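Local coordinates for succinate dehydrogenase subunit A (Mycolicibacterium smegmatis MC2 51, PDB 6LUM), which probably oxidises succinate to fumarate as the FAD-carrying flavoprotein subunit of a membrane-bound respiratory succinate dehydrogenase complex, at residues 515-523 with 554-565. Sequence-based numbering, arbitrary orientation.
Sequences LELAEVTVV and AYKQGTDLLSDI
Val523 and Ile565 touch where helix 503-527 packs on a beta-hairpin, strands 550-556 and 565-571 joined by a long loop, within the C-terminal part of the flavoprotein; the contact is a worked example of one helix offering apolar and charged groups to the same partner. CG2 of Val523 lies 3.9 Å from CG2 of Ile565, the two side chains crossing at about a right angle. One turn back, Val520 CG1 meets the methyl of Ala554 at 4.2 Å. At the other end, Leu561 of the loop lays CD2 against the aliphatic stem of Glu516, 3.6 Å from its CG. With CG anti to the carbonyl carbon (chi1 -73°), the extended Glu516 chain brings OE2 within 3.8 Å of Lys556 NZ, a long salt bridge; the stronger partner of OE2 is Arg229. Were Glu516 an alanine, Arg229 and the buried Lys556 would probably lose their shared carboxylate and a gap would open beside Leu561. Farther out, Lys486 joins the two segments, salt-bridged to Glu519 OE2 and hydrogen-bonded to the Leu561 carbonyl, while Phe228 packs on Val520, Lys556 and Ile565. Within the hairpin, Lys556 NZ also makes a weak hydrogen bond to Ser563 OG, 3.2 Å away.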
ATOM      1  N   LEU D 515      -1.046  48.203  21.809  1.00 13.77           N
ATOM      2  CA  LEU D 515      -1.375  49.240  22.784  1.00 13.77           C
ATOM      3  C   LEU D 515      -1.887  48.641  24.089  1.00 13.77           C
ATOM      4  O   LEU D 515      -1.490  49.079  25.182  1.00 13.77           O
ATOM      5  CB  LEU D 515      -2.400  50.204  22.203  1.00 13.77           C
ATOM      6  CG  LEU D 515      -1.897  51.185  21.153  1.00 13.77           C
ATOM      7  CD1 LEU D 515      -3.066  51.727  20.407  1.00 13.77           C
ATOM      8  CD2 LEU D 515      -1.126  52.300  21.795  1.00 13.77           C
ATOM      9  N   GLU D 516      -2.758  47.630  23.998  1.00 20.22           N
ATOM     10  CA  GLU D 516      -3.239  46.983  25.222  1.00 20.22           C
ATOM     11  C   GLU D 516      -2.094  46.403  26.039  1.00 20.22           C
ATOM     12  O   GLU D 516      -1.987  46.651  27.250  1.00 20.22           O
ATOM     13  CB  GLU D 516      -4.236  45.882  24.902  1.00 20.22           C
ATOM     14  CG  GLU D 516      -5.572  46.364  24.464  1.00 20.22           C
ATOM     15  CD  GLU D 516      -6.540  45.227  24.319  1.00 20.22           C
ATOM     16  OE1 GLU D 516      -6.103  44.068  24.471  1.00 20.22           O
ATOM     17  OE2 GLU D 516      -7.730  45.487  24.056  1.00 20.22           O
ATOM     18  N   LEU D 517      -1.241  45.609  25.396  1.00 15.12           N
ATOM     19  CA  LEU D 517      -0.150  44.969  26.119  1.00 15.12           C
ATOM     20  C   LEU D 517       0.834  45.985  26.667  1.00 15.12           C
ATOM     21  O   LEU D 517       1.404  45.776  27.742  1.00 15.12           O
ATOM     22  CB  LEU D 517       0.561  43.976  25.214  1.00 15.12           C
ATOM     23  CG  LEU D 517      -0.358  42.894  24.674  1.00 15.12           C
ATOM     24  CD1 LEU D 517       0.416  41.926  23.828  1.00 15.12           C
ATOM     25  CD2 LEU D 517      -1.028  42.186  25.815  1.00 15.12           C
ATOM     26  N   ALA D 518       1.042  47.092  25.961  1.00 14.49           N
ATOM     27  CA  ALA D 518       1.922  48.120  26.488  1.00 14.49           C
ATOM     28  C   ALA D 518       1.380  48.689  27.786  1.00 14.49           C
ATOM     29  O   ALA D 518       2.132  48.880  28.750  1.00 14.49           O
ATOM     30  CB  ALA D 518       2.107  49.218  25.453  1.00 14.49           C
ATOM     31  N   GLU D 519       0.078  48.964  27.842  1.00 20.99           N
ATOM     32  CA  GLU D 519      -0.451  49.510  29.089  1.00 20.99           C
ATOM     33  C   GLU D 519      -0.396  48.487  30.212  1.00 20.99           C
ATOM     34  O   GLU D 519      -0.133  48.849  31.363  1.00 20.99           O
ATOM     35  CB  GLU D 519      -1.874  50.013  28.914  1.00 20.99           C
ATOM     36  CG  GLU D 519      -2.209  51.103  29.907  1.00 20.99           C
ATOM     37  CD  GLU D 519      -3.687  51.426  29.961  1.00 20.99           C
ATOM     38  OE1 GLU D 519      -4.207  51.657  31.072  1.00 20.99           O
ATOM     39  OE2 GLU D 519      -4.333  51.454  28.894  1.00 20.99           O
ATOM     40  N   VAL D 520      -0.645  47.212  29.907  1.00 16.42           N
ATOM     41  CA  VAL D 520      -0.525  46.172  30.933  1.00 16.42           C
ATOM     42  C   VAL D 520       0.880  46.154  31.513  1.00 16.42           C
ATOM     43  O   VAL D 520       1.070  46.131  32.736  1.00 16.42           O
ATOM     44  CB  VAL D 520      -0.890  44.796  30.363  1.00 16.42           C
ATOM     45  CG1 VAL D 520      -0.755  43.758  31.425  1.00 16.42           C
ATOM     46  CG2 VAL D 520      -2.269  44.816  29.839  1.00 16.42           C
ATOM     47  N   THR D 521       1.886  46.144  30.639  1.00 15.93           N
ATOM     48  CA  THR D 521       3.269  46.130  31.095  1.00 15.93           C
ATOM     49  C   THR D 521       3.573  47.334  31.965  1.00 15.93           C
ATOM     50  O   THR D 521       4.201  47.207  33.020  1.00 15.93           O
ATOM     51  CB  THR D 521       4.215  46.094  29.901  1.00 15.93           C
ATOM     52  OG1 THR D 521       4.050  44.861  29.201  1.00 15.93           O
ATOM     53  CG2 THR D 521       5.638  46.211  30.361  1.00 15.93           C
ATOM     54  N   VAL D 522       3.126  48.517  31.549  1.00 18.01           N
ATOM     55  CA  VAL D 522       3.495  49.719  32.289  1.00 18.01           C
ATOM     56  C   VAL D 522       2.825  49.748  33.656  1.00 18.01           C
ATOM     57  O   VAL D 522       3.454  50.122  34.650  1.00 18.01           O
ATOM     58  CB  VAL D 522       3.171  50.977  31.473  1.00 18.01           C
ATOM     59  CG1 VAL D 522       3.350  52.197  32.326  1.00 18.01           C
ATOM     60  CG2 VAL D 522       4.072  51.054  30.271  1.00 18.01           C
ATOM     61  N   VAL D 523       1.553  49.345  33.751  1.00 21.46           N
ATOM     62  CA  VAL D 523       0.898  49.388  35.060  1.00 21.46           C
ATOM     63  C   VAL D 523       1.469  48.320  35.987  1.00 21.46           C
ATOM     64  O   VAL D 523       1.634  48.553  37.189  1.00 21.46           O
ATOM     65  CB  VAL D 523      -0.630  49.265  34.935  1.00 21.46           C
ATOM     66  CG1 VAL D 523      -1.202  50.501  34.307  1.00 21.46           C
ATOM     67  CG2 VAL D 523      -1.016  48.044  34.163  1.00 21.46           C
ATOM     68  N   ALA D 554      -3.371  40.755  36.133  1.00 24.14           N
ATOM     69  CA  ALA D 554      -4.069  41.942  35.676  1.00 24.14           C
ATOM     70  C   ALA D 554      -5.347  41.536  34.968  1.00 24.14           C
ATOM     71  O   ALA D 554      -5.333  40.624  34.132  1.00 24.14           O
ATOM     72  CB  ALA D 554      -3.186  42.766  34.746  1.00 24.14           C
ATOM     73  N   TYR D 555      -6.445  42.208  35.312  1.00 26.73           N
ATOM     74  CA  TYR D 555      -7.748  42.009  34.699  1.00 26.73           C
ATOM     75  C   TYR D 555      -8.205  43.306  34.055  1.00 26.73           C
ATOM     76  O   TYR D 555      -8.044  44.385  34.630  1.00 26.73           O
ATOM     77  CB  TYR D 555      -8.800  41.577  35.721  1.00 26.73           C
ATOM     78  CG  TYR D 555      -8.461  40.361  36.538  1.00 26.73           C
ATOM     79  CD1 TYR D 555      -7.670  40.461  37.664  1.00 26.73           C
ATOM     80  CD2 TYR D 555      -8.961  39.118  36.201  1.00 26.73           C
ATOM     81  CE1 TYR D 555      -7.369  39.363  38.415  1.00 26.73           C
ATOM     82  CE2 TYR D 555      -8.666  38.014  36.949  1.00 26.73           C
ATOM     83  CZ  TYR D 555      -7.867  38.141  38.055  1.00 26.73           C
ATOM     84  OH  TYR D 555      -7.566  37.037  38.811  1.00 26.73           O
ATOM     85  N   LYS D 556      -8.789  43.196  32.870  1.00 30.39           N
ATOM     86  CA  LYS D 556      -9.333  44.344  32.164  1.00 30.39           C
ATOM     87  C   LYS D 556     -10.782  44.548  32.570  1.00 30.39           C
ATOM     88  O   LYS D 556     -11.538  43.586  32.712  1.00 30.39           O
ATOM     89  CB  LYS D 556      -9.236  44.135  30.656  1.00 30.39           C
ATOM     90  CG  LYS D 556      -9.527  45.361  29.829  1.00 30.39           C
ATOM     91  CD  LYS D 556      -9.733  44.974  28.385  1.00 30.39           C
ATOM     92  CE  LYS D 556      -9.835  46.189  27.501  1.00 30.39           C
ATOM     93  NZ  LYS D 556      -8.552  46.925  27.459  1.00 30.39           N
ATOM     94  N   GLN D 557     -11.173  45.807  32.756  1.00 35.61           N
ATOM     95  CA  GLN D 557     -12.506  46.089  33.277  1.00 35.61           C
ATOM     96  C   GLN D 557     -13.522  46.325  32.165  1.00 35.61           C
ATOM     97  O   GLN D 557     -14.504  45.586  32.047  1.00 35.61           O
ATOM     98  CB  GLN D 557     -12.450  47.290  34.221  1.00 35.61           C
ATOM     99  CG  GLN D 557     -11.451  47.131  35.352  1.00 35.61           C
ATOM    100  CD  GLN D 557     -11.888  46.133  36.402  1.00 35.61           C
ATOM    101  OE1 GLN D 557     -12.008  44.939  36.135  1.00 35.61           O
ATOM    102  NE2 GLN D 557     -12.119  46.619  37.610  1.00 35.61           N
ATOM    103  N   GLY D 558     -13.298  47.337  31.340  1.00 38.66           N
ATOM    104  CA  GLY D 558     -14.232  47.691  30.288  1.00 38.66           C
ATOM    105  C   GLY D 558     -14.144  46.786  29.079  1.00 38.66           C
ATOM    106  O   GLY D 558     -13.798  45.604  29.176  1.00 38.66           O
ATOM    107  N   THR D 559     -14.482  47.341  27.931  1.00 42.96           N
ATOM    108  CA  THR D 559     -14.399  46.644  26.652  1.00 42.96           C
ATOM    109  C   THR D 559     -13.627  47.433  25.607  1.00 42.96           C
ATOM    110  O   THR D 559     -12.890  46.841  24.817  1.00 42.96           O
ATOM    111  CB  THR D 559     -15.812  46.328  26.130  1.00 42.96           C
ATOM    112  OG1 THR D 559     -16.548  45.618  27.133  1.00 42.96           O
ATOM    113  CG2 THR D 559     -15.744  45.477  24.875  1.00 42.96           C
ATOM    114  N   ASP D 560     -13.768  48.755  25.589  1.00 43.91           N
ATOM    115  CA  ASP D 560     -13.018  49.581  24.658  1.00 43.91           C
ATOM    116  C   ASP D 560     -11.557  49.656  25.091  1.00 43.91           C
ATOM    117  O   ASP D 560     -11.165  49.152  26.146  1.00 43.91           O
ATOM    118  CB  ASP D 560     -13.637  50.971  24.575  1.00 43.91           C
ATOM    119  CG  ASP D 560     -13.934  51.551  25.935  1.00 43.91           C
ATOM    120  OD1 ASP D 560     -14.222  50.766  26.861  1.00 43.91           O
ATOM    121  OD2 ASP D 560     -13.876  52.790  26.082  1.00 43.91           O
ATOM    122  N   LEU D 561     -10.734  50.299  24.261  1.00 39.13           N
ATOM    123  CA  LEU D 561      -9.312  50.401  24.565  1.00 39.13           C
ATOM    124  C   LEU D 561      -9.087  51.083  25.904  1.00 39.13           C
ATOM    125  O   LEU D 561      -8.528  50.489  26.831  1.00 39.13           O
ATOM    126  CB  LEU D 561      -8.580  51.151  23.454  1.00 39.13           C
ATOM    127  CG  LEU D 561      -7.940  50.321  22.344  1.00 39.13           C
ATOM    128  CD1 LEU D 561      -7.118  51.212  21.464  1.00 39.13           C
ATOM    129  CD2 LEU D 561      -7.077  49.241  22.926  1.00 39.13           C
ATOM    130  N   LEU D 562      -9.514  52.332  26.030  1.00 39.70           N
ATOM    131  CA  LEU D 562      -9.306  53.068  27.271  1.00 39.70           C
ATOM    132  C   LEU D 562     -10.177  52.464  28.362  1.00 39.70           C
ATOM    133  O   LEU D 562     -11.402  52.613  28.344  1.00 39.70           O
ATOM    134  CB  LEU D 562      -9.617  54.545  27.073  1.00 39.70           C
ATOM    135  CG  LEU D 562      -8.825  55.215  25.955  1.00 39.70           C
ATOM    136  CD1 LEU D 562      -9.721  55.450  24.757  1.00 39.70           C
ATOM    137  CD2 LEU D 562      -8.204  56.512  26.435  1.00 39.70           C
ATOM    138  N   SER D 563      -9.549  51.782  29.312  1.00 38.44           N
ATOM    139  CA  SER D 563     -10.258  51.095  30.379  1.00 38.44           C
ATOM    140  C   SER D 563      -9.388  51.134  31.626  1.00 38.44           C
ATOM    141  O   SER D 563      -8.430  51.908  31.713  1.00 38.44           O
ATOM    142  CB  SER D 563     -10.600  49.659  29.970  1.00 38.44           C
ATOM    143  OG  SER D 563      -9.430  48.868  29.897  1.00 38.44           O
ATOM    144  N   ASP D 564      -9.723  50.295  32.597  1.00 37.96           N
ATOM    145  CA  ASP D 564      -8.985  50.198  33.843  1.00 37.96           C
ATOM    146  C   ASP D 564      -8.366  48.815  33.961  1.00 37.96           C
ATOM    147  O   ASP D 564      -8.907  47.833  33.452  1.00 37.96           O
ATOM    148  CB  ASP D 564      -9.892  50.469  35.042  1.00 37.96           C
ATOM    149  CG  ASP D 564      -9.114  50.749  36.307  1.00 37.96           C
ATOM    150  OD1 ASP D 564      -7.868  50.702  36.262  1.00 37.96           O
ATOM    151  OD2 ASP D 564      -9.748  51.013  37.350  1.00 37.96           O
ATOM    152  N   ILE D 565      -7.225  48.747  34.632  1.00 28.21           N
ATOM    153  CA  ILE D 565      -6.498  47.503  34.836  1.00 28.21           C
ATOM    154  C   ILE D 565      -6.491  47.233  36.332  1.00 28.21           C
ATOM    155  O   ILE D 565      -5.835  47.956  37.091  1.00 28.21           O
ATOM    156  CB  ILE D 565      -5.069  47.577  34.289  1.00 28.21           C
ATOM    157  CG1 ILE D 565      -5.067  48.076  32.849  1.00 28.21           C
ATOM    158  CG2 ILE D 565      -4.406  46.228  34.357  1.00 28.21           C
ATOM    159  CD1 ILE D 565      -5.578  47.082  31.868  1.00 28.21           C
TER